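Local coordinates for protein serine protease MT3772 (Mycobacterium tuberculosis, PDB 3K6Y) that is a membrane-associated serine protease whose trypsin-like protease domain, described here, probably supports resistance of the bacterium to acid and oxidative stress, at residues 95-107 against 220-233. Numbering follows the deposited sequence.
Sequences TVVSYDPSVDVAI and QLAKIGATQPVGTG
Gln220 reaches Asp100 through its amide: NE2 donates to OD2 at 3.0 Å (N-H...O 155°), arriving above the carboxylate plane, with the two flat groups turned 71° apart. A bend at chi2 (-61°) folds the Gln220 chain so that CG lies on Val105 and the amide is brought up to the Asp100 side chain. Asp100 OD1 accepts from the backbone N of Ser102, an Asx turn, and from that of Val103, which extends it to an Asx motif; together they hold the carboxylate in place. The other amide atom, Gln220 OE1, accepts from three waters; one, 2.7 Å from OE1, also donates to Val105 O and accepts from Ser98 OG. Lys223, extended alongside Ser98, places NZ 3.0 Å from a water that accepts from Tyr99 N as well. Farther along, Val230 N donates to Val96 O (2.9 Å), and Pro229 CA adds a CA-H...O contact to that oxygen at 3.3 Å. Thr232 CA makes a CH-pi contact over the Tyr99 ring face, 4.0 Å from its centroid, while Tyr99 OH is hydrogen-bonded to Tyr161 OH. Segment 220-233 thus crosses the antiparallel hairpin 90-100/105-109 of the first barrel. That hairpin carries Asp104, hydrogen-bonded to His75, consistent with the catalytic triad of the two-barrel chymotrypsin-like fold.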
loop_
_atom_site.group_PDB
_atom_site.type_symbol
_atom_site.label_atom_id
_atom_site.label_comp_id
_atom_site.label_asym_id
_atom_site.label_seq_id
_atom_site.Cartn_x
_atom_site.Cartn_y
_atom_site.Cartn_z
ATOM N N THR A 95 -15.187 -0.206 6.082
ATOM C CA THR A 95 -14.234 -1.064 5.376
ATOM C C THR A 95 -13.704 -0.269 4.188
ATOM O O THR A 95 -14.485 0.337 3.459
ATOM C CB THR A 95 -14.951 -2.371 4.859
ATOM O OG1 THR A 95 -15.457 -3.073 6.002
ATOM C CG2 THR A 95 -13.970 -3.271 4.141
ATOM N N VAL A 96 -12.395 -0.306 3.961
ATOM C CA VAL A 96 -11.827 0.349 2.785
ATOM C C VAL A 96 -11.984 -0.632 1.603
ATOM O O VAL A 96 -11.327 -1.672 1.566
ATOM C CB VAL A 96 -10.338 0.686 2.997
ATOM C CG1 VAL A 96 -9.803 1.390 1.779
ATOM C CG2 VAL A 96 -10.145 1.553 4.251
ATOM N N VAL A 97 -12.859 -0.312 0.651
ATOM C CA VAL A 97 -13.123 -1.217 -0.461
ATOM C C VAL A 97 -12.520 -0.771 -1.774
ATOM O O VAL A 97 -12.448 -1.558 -2.723
ATOM C CB VAL A 97 -14.647 -1.518 -0.634
ATOM C CG1 VAL A 97 -15.184 -2.172 0.623
ATOM C CG2 VAL A 97 -15.440 -0.263 -0.988
ATOM N N SER A 98 -12.059 0.478 -1.833
ATOM C CA SER A 98 -11.295 0.968 -2.979
ATOM C C SER A 98 -10.284 1.955 -2.427
ATOM O O SER A 98 -10.592 2.742 -1.538
ATOM C CB SER A 98 -12.215 1.620 -4.013
ATOM O OG SER A 98 -11.493 2.145 -5.102
ATOM N N TYR A 99 -9.074 1.897 -2.961
ATOM C CA TYR A 99 -7.970 2.690 -2.455
ATOM C C TYR A 99 -7.045 2.955 -3.631
ATOM O O TYR A 99 -6.487 2.016 -4.212
ATOM C CB TYR A 99 -7.258 1.945 -1.318
ATOM C CG TYR A 99 -6.090 2.700 -0.725
ATOM C CD1 TYR A 99 -6.261 3.596 0.330
ATOM C CD2 TYR A 99 -4.804 2.499 -1.213
ATOM C CE1 TYR A 99 -5.177 4.274 0.867
ATOM C CE2 TYR A 99 -3.725 3.182 -0.684
ATOM C CZ TYR A 99 -3.923 4.067 0.342
ATOM O OH TYR A 99 -2.847 4.739 0.858
ATOM N N ASP A 100 -6.861 4.229 -3.975
ATOM C CA ASP A 100 -6.060 4.613 -5.138
ATOM C C ASP A 100 -5.128 5.754 -4.711
ATOM O O ASP A 100 -5.540 6.899 -4.567
ATOM C CB ASP A 100 -6.959 5.052 -6.294
ATOM C CG ASP A 100 -6.186 5.355 -7.560
ATOM O OD1 ASP A 100 -5.020 5.794 -7.462
ATOM O OD2 ASP A 100 -6.770 5.185 -8.658
ATOM N N PRO A 101 -3.850 5.439 -4.476
ATOM C CA PRO A 101 -2.902 6.429 -3.988
ATOM C C PRO A 101 -2.366 7.340 -5.079
ATOM O O PRO A 101 -1.629 8.280 -4.763
ATOM C CB PRO A 101 -1.784 5.553 -3.426
ATOM C CG PRO A 101 -1.784 4.357 -4.295
ATOM C CD PRO A 101 -3.250 4.095 -4.594
ATOM N N SER A 102 -2.706 7.059 -6.333
ATOM C CA SER A 102 -2.277 7.889 -7.462
ATOM C C SER A 102 -3.252 9.035 -7.616
ATOM O O SER A 102 -2.861 10.206 -7.612
ATOM C CB SER A 102 -2.192 7.071 -8.751
ATOM O OG SER A 102 -1.250 6.011 -8.632
ATOM N N VAL A 103 -4.536 8.715 -7.758
ATOM C CA VAL A 103 -5.552 9.756 -7.816
ATOM C C VAL A 103 -5.718 10.386 -6.410
ATOM O O VAL A 103 -6.004 11.582 -6.302
ATOM C CB VAL A 103 -6.885 9.185 -8.351
ATOM C CG1 VAL A 103 -7.976 10.229 -8.330
ATOM C CG2 VAL A 103 -6.714 8.636 -9.773
ATOM N N ASP A 104 -5.495 9.580 -5.355
ATOM C CA ASP A 104 -5.645 9.951 -3.933
ATOM C C ASP A 104 -7.110 9.915 -3.502
ATOM O O ASP A 104 -7.631 10.909 -2.991
ATOM C CB ASP A 104 -4.960 11.275 -3.559
ATOM C CG ASP A 104 -4.777 11.442 -2.059
ATOM O OD1 ASP A 104 -4.294 12.528 -1.645
ATOM O OD2 ASP A 104 -5.107 10.520 -1.278
ATOM N N VAL A 105 -7.759 8.767 -3.716
ATOM C CA VAL A 105 -9.164 8.602 -3.330
ATOM C C VAL A 105 -9.343 7.233 -2.713
ATOM O O VAL A 105 -8.737 6.265 -3.178
ATOM C CB VAL A 105 -10.105 8.725 -4.548
ATOM C CG1 VAL A 105 -11.563 8.373 -4.177
ATOM C CG2 VAL A 105 -10.046 10.120 -5.113
ATOM N N ALA A 106 -10.160 7.168 -1.666
ATOM C CA ALA A 106 -10.603 5.900 -1.102
ATOM C C ALA A 106 -12.115 5.906 -1.037
ATOM O O ALA A 106 -12.740 6.963 -0.837
ATOM C CB ALA A 106 -10.002 5.663 0.303
ATOM N N ILE A 107 -12.706 4.722 -1.192
ATOM C CA ILE A 107 -14.141 4.560 -0.963
ATOM C C ILE A 107 -14.305 3.585 0.185
ATOM O O ILE A 107 -13.651 2.521 0.221
ATOM C CB ILE A 107 -14.887 4.050 -2.228
ATOM C CG1 ILE A 107 -14.764 5.097 -3.350
ATOM C CG2 ILE A 107 -16.368 3.763 -1.905
ATOM C CD1 ILE A 107 -15.358 4.670 -4.708
ATOM N N GLN A 220 -13.122 6.403 -10.022
ATOM C CA GLN A 220 -13.105 5.580 -8.797
ATOM C C GLN A 220 -14.450 4.909 -8.570
ATOM O O GLN A 220 -14.517 3.833 -7.968
ATOM C CB GLN A 220 -12.737 6.427 -7.574
ATOM C CG GLN A 220 -11.408 7.172 -7.738
ATOM C CD GLN A 220 -10.266 6.218 -7.929
ATOM O OE1 GLN A 220 -10.146 5.220 -7.212
ATOM N NE2 GLN A 220 -9.400 6.522 -8.883
ATOM N N LEU A 221 -15.513 5.526 -9.076
ATOM C CA LEU A 221 -16.854 5.002 -8.842
ATOM C C LEU A 221 -17.092 3.667 -9.517
ATOM O O LEU A 221 -18.007 2.956 -9.115
ATOM C CB LEU A 221 -17.872 6.013 -9.301
ATOM C CG LEU A 221 -17.744 7.366 -8.625
ATOM C CD1 LEU A 221 -18.667 8.384 -9.301
ATOM C CD2 LEU A 221 -18.000 7.300 -7.130
ATOM N N ALA A 222 -16.281 3.317 -10.524
ATOM C CA ALA A 222 -16.369 1.979 -11.101
ATOM C C ALA A 222 -16.167 0.849 -10.121
ATOM O O ALA A 222 -16.592 -0.269 -10.395
ATOM C CB ALA A 222 -15.425 1.816 -12.290
ATOM N N LYS A 223 -15.540 1.140 -8.968
ATOM C CA LYS A 223 -15.298 0.130 -7.955
ATOM C C LYS A 223 -16.238 0.288 -6.787
ATOM O O LYS A 223 -16.030 -0.350 -5.779
ATOM C CB LYS A 223 -13.849 0.164 -7.449
ATOM C CG LYS A 223 -13.425 -1.115 -6.727
ATOM C CD LYS A 223 -11.912 -1.314 -6.746
ATOM C CE LYS A 223 -11.530 -2.501 -5.869
ATOM N NZ LYS A 223 -10.053 -2.775 -5.942
ATOM N N ILE A 224 -17.310 1.085 -6.925
ATOM C CA ILE A 224 -18.178 1.344 -5.765
ATOM C C ILE A 224 -18.899 0.077 -5.288
ATOM O O ILE A 224 -19.303 -0.016 -4.138
ATOM C CB ILE A 224 -19.183 2.473 -6.044
ATOM C CG1 ILE A 224 -19.759 3.022 -4.738
ATOM C CG2 ILE A 224 -20.293 2.022 -7.036
ATOM C CD1 ILE A 224 -20.630 4.269 -4.962
ATOM N N GLY A 225 -19.033 -0.917 -6.157
ATOM C CA GLY A 225 -19.704 -2.149 -5.798
ATOM C C GLY A 225 -18.831 -3.126 -5.051
ATOM O O GLY A 225 -19.297 -4.189 -4.675
ATOM N N ALA A 226 -17.565 -2.772 -4.830
ATOM C CA ALA A 226 -16.681 -3.626 -4.057
ATOM C C ALA A 226 -17.143 -3.768 -2.610
ATOM O O ALA A 226 -17.754 -2.868 -2.015
ATOM C CB ALA A 226 -15.290 -3.084 -4.102
ATOM N N THR A 227 -16.857 -4.937 -2.062
ATOM C CA THR A 227 -17.249 -5.261 -0.716
ATOM C C THR A 227 -16.094 -5.750 0.161
ATOM O O THR A 227 -16.153 -5.623 1.374
ATOM C CB THR A 227 -18.341 -6.353 -0.704
ATOM O OG1 THR A 227 -17.920 -7.459 -1.505
ATOM C CG2 THR A 227 -19.671 -5.821 -1.252
ATOM N N GLN A 228 -15.025 -6.261 -0.453
ATOM C CA GLN A 228 -13.920 -6.839 0.313
ATOM C C GLN A 228 -12.884 -5.789 0.668
ATOM O O GLN A 228 -12.679 -4.854 -0.094
ATOM C CB GLN A 228 -13.274 -7.953 -0.506
ATOM C CG GLN A 228 -14.213 -9.081 -0.826
ATOM C CD GLN A 228 -14.907 -9.575 0.396
ATOM O OE1 GLN A 228 -14.267 -9.956 1.388
ATOM N NE2 GLN A 228 -16.242 -9.537 0.370
ATOM N N PRO A 229 -12.206 -5.932 1.808
ATOM C CA PRO A 229 -11.183 -4.927 2.128
ATOM C C PRO A 229 -9.976 -4.990 1.203
ATOM O O PRO A 229 -9.505 -6.076 0.847
ATOM C CB PRO A 229 -10.752 -5.284 3.553
ATOM C CG PRO A 229 -11.114 -6.721 3.721
ATOM C CD PRO A 229 -12.346 -6.962 2.857
ATOM N N VAL A 230 -9.458 -3.820 0.857
ATOM C CA VAL A 230 -8.219 -3.735 0.088
ATOM C C VAL A 230 -7.192 -3.142 1.091
ATOM O O VAL A 230 -7.582 -2.546 2.102
ATOM C CB VAL A 230 -8.417 -2.888 -1.207
ATOM C CG1 VAL A 230 -9.489 -3.528 -2.091
ATOM C CG2 VAL A 230 -8.767 -1.425 -0.901
ATOM N N GLY A 231 -5.919 -3.259 0.837
ATOM C CA GLY A 231 -5.032 -2.661 1.854
ATOM C C GLY A 231 -5.052 -1.135 1.843
ATOM O O GLY A 231 -5.596 -0.502 0.921
ATOM N N THR A 232 -4.385 -0.545 2.828
ATOM C CA THR A 232 -4.221 0.902 2.903
ATOM C C THR A 232 -2.782 1.336 2.676
ATOM O O THR A 232 -2.419 2.478 2.973
ATOM C CB THR A 232 -4.712 1.445 4.226
ATOM O OG1 THR A 232 -4.071 0.691 5.253
ATOM C CG2 THR A 232 -6.235 1.346 4.322
ATOM N N GLY A 233 -1.954 0.466 2.110
ATOM C CA GLY A 233 -0.637 0.882 1.648
ATOM C C GLY A 233 0.324 1.318 2.744
ATOM O O GLY A 233 0.262 0.877 3.898
HETATM O O HOH W 1 -12.553 -4.444 -2.778
HETATM O O HOH W 2 -10.751 4.733 -4.656
HETATM O O HOH W 3 -11.126 2.328 -7.850
HETATM O O HOH W 4 -8.798 -0.287 -4.947
HETATM O O HOH W 5 -9.072 3.215 -8.575
#